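Local coordinates for fasciclin I (Drosophila melanogaster, PDB 1O70), which serves as a neural cell adhesion molecule of the insect cell surface, represented here by its third and fourth FAS1 domains, at residues T49-S54 with H80-R85; T195-R200 with I299-D304. One frame throughout, in Å; residues are numbered along the deposited sequence.

Interaction 1. Residues T49-S54 with H80-R85; sequences TILAPS and HIIKDR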
loop_
_atom_site.group_PDB
_atom_site.type_symbol
_atom_site.label_atom_id
_atom_site.label_comp_id
_atom_site.label_asym_id
_atom_site.label_seq_id
_atom_site.Cartn_x
_atom_site.Cartn_y
_atom_site.Cartn_z
ATOM N N THR A 49 4.444 -16.592 -10.939
ATOM C CA THR A 49 5.311 -15.527 -11.419
ATOM C C THR A 49 6.020 -14.946 -10.203
ATOM O O THR A 49 5.391 -14.547 -9.220
ATOM C CB THR A 49 4.525 -14.418 -12.148
ATOM O OG1 THR A 49 3.934 -14.968 -13.326
ATOM C CG2 THR A 49 5.447 -13.276 -12.551
ATOM N N ILE A 50 7.340 -14.914 -10.286
ATOM C CA ILE A 50 8.166 -14.432 -9.201
ATOM C C ILE A 50 8.755 -13.062 -9.494
ATOM O O ILE A 50 9.234 -12.805 -10.604
ATOM C CB ILE A 50 9.320 -15.417 -8.946
ATOM C CG1 ILE A 50 8.741 -16.788 -8.591
ATOM C CG2 ILE A 50 10.248 -14.881 -7.857
ATOM C CD1 ILE A 50 9.783 -17.872 -8.370
ATOM N N LEU A 51 8.701 -12.179 -8.500
ATOM C CA LEU A 51 9.284 -10.849 -8.631
ATOM C C LEU A 51 10.541 -10.961 -7.795
ATOM O O LEU A 51 10.482 -10.886 -6.570
ATOM C CB LEU A 51 8.362 -9.766 -8.052
ATOM C CG LEU A 51 6.970 -9.615 -8.688
ATOM C CD1 LEU A 51 6.319 -8.333 -8.171
ATOM C CD2 LEU A 51 7.078 -9.550 -10.216
ATOM N N ALA A 52 11.675 -11.182 -8.454
ATOM C CA ALA A 52 12.934 -11.339 -7.748
ATOM C C ALA A 52 13.694 -10.028 -7.612
ATOM O O ALA A 52 14.086 -9.420 -8.606
ATOM C CB ALA A 52 13.802 -12.371 -8.456
ATOM N N PRO A 53 13.895 -9.569 -6.372
ATOM C CA PRO A 53 14.622 -8.320 -6.134
ATOM C C PRO A 53 16.055 -8.484 -6.624
ATOM O O PRO A 53 16.635 -9.564 -6.490
ATOM C CB PRO A 53 14.588 -8.172 -4.612
ATOM C CG PRO A 53 13.353 -8.911 -4.216
ATOM C CD PRO A 53 13.357 -10.117 -5.116
ATOM N N SER A 54 16.624 -7.422 -7.192
ATOM C CA SER A 54 18.004 -7.468 -7.667
ATOM C C SER A 54 18.895 -7.667 -6.450
ATOM O O SER A 54 18.463 -7.433 -5.324
ATOM C CB SER A 54 18.383 -6.152 -8.333
ATOM O OG SER A 54 18.422 -5.127 -7.358
ATOM N N HIS A 80 6.252 -11.798 -2.954
ATOM C CA HIS A 80 6.980 -11.633 -4.215
ATOM C C HIS A 80 6.580 -12.767 -5.151
ATOM O O HIS A 80 7.075 -12.848 -6.273
ATOM C CB HIS A 80 8.493 -11.706 -4.009
ATOM C CG HIS A 80 9.101 -10.463 -3.436
ATOM N ND1 HIS A 80 9.145 -10.208 -2.082
ATOM C CD2 HIS A 80 9.736 -9.426 -4.033
ATOM C CE1 HIS A 80 9.787 -9.072 -1.869
ATOM N NE2 HIS A 80 10.156 -8.577 -3.037
ATOM N N ILE A 81 5.682 -13.641 -4.690
ATOM C CA ILE A 81 5.240 -14.791 -5.482
ATOM C C ILE A 81 3.770 -14.734 -5.923
ATOM O O ILE A 81 2.851 -15.036 -5.150
ATOM C CB ILE A 81 5.459 -16.116 -4.710
ATOM C CG1 ILE A 81 6.905 -16.215 -4.221
ATOM C CG2 ILE A 81 5.155 -17.294 -5.605
ATOM C CD1 ILE A 81 7.125 -17.354 -3.233
ATOM N N ILE A 82 3.571 -14.381 -7.187
ATOM C CA ILE A 82 2.249 -14.267 -7.787
ATOM C C ILE A 82 1.658 -15.601 -8.249
ATOM O O ILE A 82 2.218 -16.281 -9.108
ATOM C CB ILE A 82 2.304 -13.320 -8.994
ATOM C CG1 ILE A 82 2.748 -11.930 -8.527
ATOM C CG2 ILE A 82 0.954 -13.284 -9.685
ATOM C CD1 ILE A 82 3.295 -11.064 -9.608
ATOM N N LYS A 83 0.505 -15.953 -7.693
ATOM C CA LYS A 83 -0.155 -17.199 -8.055
ATOM C C LYS A 83 -0.808 -17.077 -9.434
ATOM O O LYS A 83 -2.028 -17.175 -9.564
ATOM C CB LYS A 83 -1.203 -17.549 -6.991
ATOM C CG LYS A 83 -0.590 -17.838 -5.624
ATOM C CD LYS A 83 -1.480 -17.403 -4.474
ATOM C CE LYS A 83 -2.762 -18.211 -4.404
ATOM N NZ LYS A 83 -3.688 -17.689 -3.352
ATOM N N ASP A 84 0.014 -16.874 -10.465
ATOM C CA ASP A 84 -0.484 -16.723 -11.830
ATOM C C ASP A 84 0.659 -16.565 -12.844
ATOM O O ASP A 84 1.809 -16.345 -12.467
ATOM C CB ASP A 84 -1.440 -15.518 -11.869
ATOM C CG ASP A 84 -1.956 -15.205 -13.266
ATOM O OD1 ASP A 84 -2.186 -16.139 -14.066
ATOM O OD2 ASP A 84 -2.161 -14.008 -13.551
ATOM N N ARG A 85 0.341 -16.707 -14.126
ATOM C CA ARG A 85 1.331 -16.567 -15.185
ATOM C C ARG A 85 1.218 -15.134 -15.704
ATOM O O ARG A 85 0.310 -14.823 -16.473
ATOM C CB ARG A 85 1.022 -17.545 -16.309
ATOM C CG ARG A 85 1.946 -17.410 -17.505
ATOM C CD ARG A 85 1.336 -18.079 -18.728
ATOM N NE ARG A 85 1.062 -19.479 -18.451
ATOM C CZ ARG A 85 2.013 -20.394 -18.305
ATOM N NH1 ARG A 85 3.288 -20.040 -18.420
ATOM N NH2 ARG A 85 1.693 -21.658 -18.036
#

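Interaction 2. Residues T195-R200 with I299-D304; sequences TYFVPR and IIHVID. With SO4 (sulfate ion), chain C.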
loop_
_atom_site.group_PDB
_atom_site.type_symbol
_atom_site.label_atom_id
_atom_site.label_comp_id
_atom_site.label_asym_id
_atom_site.label_seq_id
_atom_site.Cartn_x
_atom_site.Cartn_y
_atom_site.Cartn_z
ATOM N N THR A 195 -1.070 6.402 11.534
ATOM C CA THR A 195 -1.971 5.498 10.837
ATOM C C THR A 195 -2.853 6.467 10.057
ATOM O O THR A 195 -3.838 6.996 10.581
ATOM C CB THR A 195 -2.808 4.678 11.813
ATOM O OG1 THR A 195 -1.944 3.806 12.551
ATOM C CG2 THR A 195 -3.819 3.845 11.071
ATOM N N TYR A 196 -2.477 6.712 8.805
ATOM C CA TYR A 196 -3.186 7.658 7.951
ATOM C C TYR A 196 -4.179 6.983 7.003
ATOM O O TYR A 196 -3.794 6.171 6.154
ATOM C CB TYR A 196 -2.156 8.470 7.146
ATOM C CG TYR A 196 -2.631 9.808 6.598
ATOM C CD1 TYR A 196 -1.807 10.560 5.758
ATOM C CD2 TYR A 196 -3.899 10.316 6.896
ATOM C CE1 TYR A 196 -2.224 11.774 5.217
ATOM C CE2 TYR A 196 -4.329 11.536 6.365
ATOM C CZ TYR A 196 -3.488 12.260 5.520
ATOM O OH TYR A 196 -3.927 13.444 4.958
ATOM N N PHE A 197 -5.458 7.311 7.171
ATOM C CA PHE A 197 -6.499 6.776 6.310
ATOM C C PHE A 197 -6.573 7.767 5.169
ATOM O O PHE A 197 -7.195 8.824 5.285
ATOM C CB PHE A 197 -7.844 6.691 7.035
ATOM C CG PHE A 197 -7.843 5.746 8.190
ATOM C CD1 PHE A 197 -7.353 6.155 9.423
ATOM C CD2 PHE A 197 -8.247 4.422 8.026
ATOM C CE1 PHE A 197 -7.256 5.266 10.485
ATOM C CE2 PHE A 197 -8.157 3.514 9.081
ATOM C CZ PHE A 197 -7.656 3.937 10.315
ATOM N N VAL A 198 -5.916 7.411 4.069
ATOM C CA VAL A 198 -5.827 8.266 2.896
ATOM C C VAL A 198 -6.835 8.045 1.778
ATOM O O VAL A 198 -6.841 7.001 1.133
ATOM C CB VAL A 198 -4.443 8.152 2.245
ATOM C CG1 VAL A 198 -4.379 9.043 1.037
ATOM C CG2 VAL A 198 -3.362 8.512 3.247
ATOM N N PRO A 199 -7.708 9.031 1.530
ATOM C CA PRO A 199 -8.677 8.851 0.445
ATOM C C PRO A 199 -7.900 8.874 -0.888
ATOM O O PRO A 199 -7.011 9.702 -1.076
ATOM C CB PRO A 199 -9.594 10.065 0.596
ATOM C CG PRO A 199 -9.524 10.367 2.083
ATOM C CD PRO A 199 -8.051 10.204 2.357
ATOM N N ARG A 200 -8.216 7.959 -1.800
ATOM C CA ARG A 200 -7.536 7.907 -3.089
ATOM C C ARG A 200 -8.073 9.035 -3.964
ATOM O O ARG A 200 -9.095 9.636 -3.641
ATOM C CB ARG A 200 -7.803 6.571 -3.775
ATOM C CG ARG A 200 -9.273 6.339 -4.030
ATOM C CD ARG A 200 -9.552 4.928 -4.490
ATOM N NE ARG A 200 -8.903 4.637 -5.758
ATOM C CZ ARG A 200 -9.198 3.587 -6.520
ATOM N NH1 ARG A 200 -10.138 2.727 -6.135
ATOM N NH2 ARG A 200 -8.557 3.398 -7.667
ATOM N N ILE A 299 1.668 3.447 9.097
ATOM C CA ILE A 299 0.979 2.680 8.081
ATOM C C ILE A 299 -0.094 3.547 7.444
ATOM O O ILE A 299 -0.686 4.400 8.103
ATOM C CB ILE A 299 0.315 1.427 8.708
ATOM C CG1 ILE A 299 -0.190 0.481 7.614
ATOM C CG2 ILE A 299 -0.861 1.849 9.570
ATOM C CD1 ILE A 299 -0.701 -0.827 8.162
ATOM N N ILE A 300 -0.341 3.322 6.160
ATOM C CA ILE A 300 -1.358 4.064 5.430
ATOM C C ILE A 300 -2.441 3.120 4.915
ATOM O O ILE A 300 -2.134 2.040 4.421
ATOM C CB ILE A 300 -0.751 4.761 4.215
ATOM C CG1 ILE A 300 0.023 6.006 4.657
ATOM C CG2 ILE A 300 -1.849 5.091 3.196
ATOM C CD1 ILE A 300 0.680 6.741 3.490
ATOM N N HIS A 301 -3.705 3.517 5.021
ATOM C CA HIS A 301 -4.797 2.684 4.504
ATOM C C HIS A 301 -5.542 3.512 3.455
ATOM O O HIS A 301 -6.200 4.507 3.784
ATOM C CB HIS A 301 -5.767 2.299 5.616
ATOM C CG HIS A 301 -5.125 1.571 6.758
ATOM N ND1 HIS A 301 -4.658 0.279 6.648
ATOM C CD2 HIS A 301 -4.877 1.956 8.033
ATOM C CE1 HIS A 301 -4.151 -0.104 7.806
ATOM N NE2 HIS A 301 -4.272 0.895 8.664
ATOM N N VAL A 302 -5.449 3.115 2.194
ATOM C CA VAL A 302 -6.119 3.880 1.150
ATOM C C VAL A 302 -7.606 3.575 1.126
ATOM O O VAL A 302 -8.021 2.433 0.922
ATOM C CB VAL A 302 -5.519 3.598 -0.233
ATOM C CG1 VAL A 302 -6.240 4.432 -1.270
ATOM C CG2 VAL A 302 -4.034 3.926 -0.230
ATOM N N ILE A 303 -8.415 4.602 1.337
ATOM C CA ILE A 303 -9.850 4.404 1.350
ATOM C C ILE A 303 -10.562 4.918 0.105
ATOM O O ILE A 303 -10.002 5.711 -0.654
ATOM C CB ILE A 303 -10.446 4.989 2.632
ATOM C CG1 ILE A 303 -10.255 6.499 2.691
ATOM C CG2 ILE A 303 -9.742 4.341 3.833
ATOM C CD1 ILE A 303 -10.828 7.122 3.953
ATOM N N ASP A 304 -11.784 4.439 -0.118
ATOM C CA ASP A 304 -12.578 4.794 -1.299
ATOM C C ASP A 304 -13.206 6.174 -1.268
ATOM O O ASP A 304 -13.472 6.766 -2.316
ATOM C CB ASP A 304 -13.701 3.777 -1.504
ATOM C CG ASP A 304 -13.267 2.568 -2.306
ATOM O OD1 ASP A 304 -13.930 1.515 -2.166
ATOM O OD2 ASP A 304 -12.299 2.660 -3.103
HETATM S S SO4 C . -7.146 6.615 -8.491
HETATM O O1 SO4 C . -5.699 6.797 -8.454
HETATM O O2 SO4 C . -7.693 6.867 -7.147
HETATM O O3 SO4 C . -7.764 7.551 -9.441
HETATM O O4 SO4 C . -7.440 5.227 -8.897
#

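Interaction 1. Residues T49-S54 with H80-R85
His80 meets Leu51 and Pro53 where the short strand 81-82 joins strand 48-53 as an antiparallel edge strand in the mixed sheet of the third FAS1 domain. The His80 carbonyl takes the Leu51 N-H in a nearly straight bond, its N-H...O angle 167°, with the donor in the carbonyl plane. The imidazole brings its CD2 edge to 3.0 Å from Leu51 O, while Pro53 CG comes in obliquely, 3.4 Å from NE2. Across CG from CD2, ND1 is hydrogen-bonded to Ile76 O, which helps fix the ring's rotation. Ile81 pairs with Ile50 at a non-hydrogen-bonded position, and both side chains pack on Phe27 of helix 21-33. Ile82 and Thr49 form the hydrogen-bonded pair that follows, Ile82 N to Thr49 O at 2.7 Å and Thr49 N to Ile82 O at 2.9 Å. On that face Ile82 CD1 crosses to Leu51 CG at 4.1 Å. Lys83 then centres an inverse gamma turn in which Asp84 N also bonds to Ile82 O, giving this oxygen two donors. Beyond the turn, Thr49 OG1, anti to its own carbonyl carbon (chi1 -64°), reaches Asp84 O at 2.7 Å.

Interaction 2. Residues T195-R200 with I299-D304
Strands 193-199 and 298-303 of the fourth FAS1 domain run parallel as the second and third strands of its mixed sheet, next to the outermost strand 235-238, Thr195 level with Ile299 and Pro199 with Ile303. Five N-H...O bonds join them, from Tyr196 N to Ile299 O at one end to Arg200 N to Ile303 O at the other. The buried part is tightly filled on both faces. On one, the Phe197 and His301 rings lie alongside each other, obliquely, with centroids 5.3 Å apart; Thr195 CG2 abuts the imidazole edge at CD2, 3.7 Å away, and Pro199 CG rests on Ile303 CD1. Both imidazole nitrogens are hydrogen-bonded, ND1 to Asp292 N and NE2 to Tyr242 O, which fixes the ring's rotation. On the other face Val198 CG2 touches Ile300 CG2 at 3.7 Å and also lies over one face of the Tyr196 ring, toward its rim, beneath helix 161-167. Packing thins at the partly exposed end. There the Arg200 chain, bent at chi3 (-63°), turns its guanidinium edge to Asp304 OD2, a long salt bridge at 3.7 Å from NH1. NE bonds O2 of a sulfate ion, probably from the crystallisation liquor, at 2.9 Å; NH2 to O4 is doubtfully short. Lys202 N also bonds the sulfate, so Arg200 and the N-terminal end of helix 201-210 would probably favour an anion here.

Overall arrangement
Interactions 1 and 2 belong to successive FAS1 domains and come in series, 49-54 with 80-85 closing before 195-200 with 299-304 opens. Their centres are 26 Å apart, the nearest atoms about 17 Å, and they do not touch. Each domain carries a seven-stranded mixed sheet of the same strand order, in which strands 48-53 and 193-199 hold equivalent places. Interaction 1 joins that strand to its antiparallel outer neighbour 81-82, after a mostly helical connection; interaction 2 joins its counterpart to the parallel inner neighbour 298-303, at the end of the sheet's chain path. Together they sample both flanks of one repeated strand, which shows that the two FAS1 domains repeat one sheet topology.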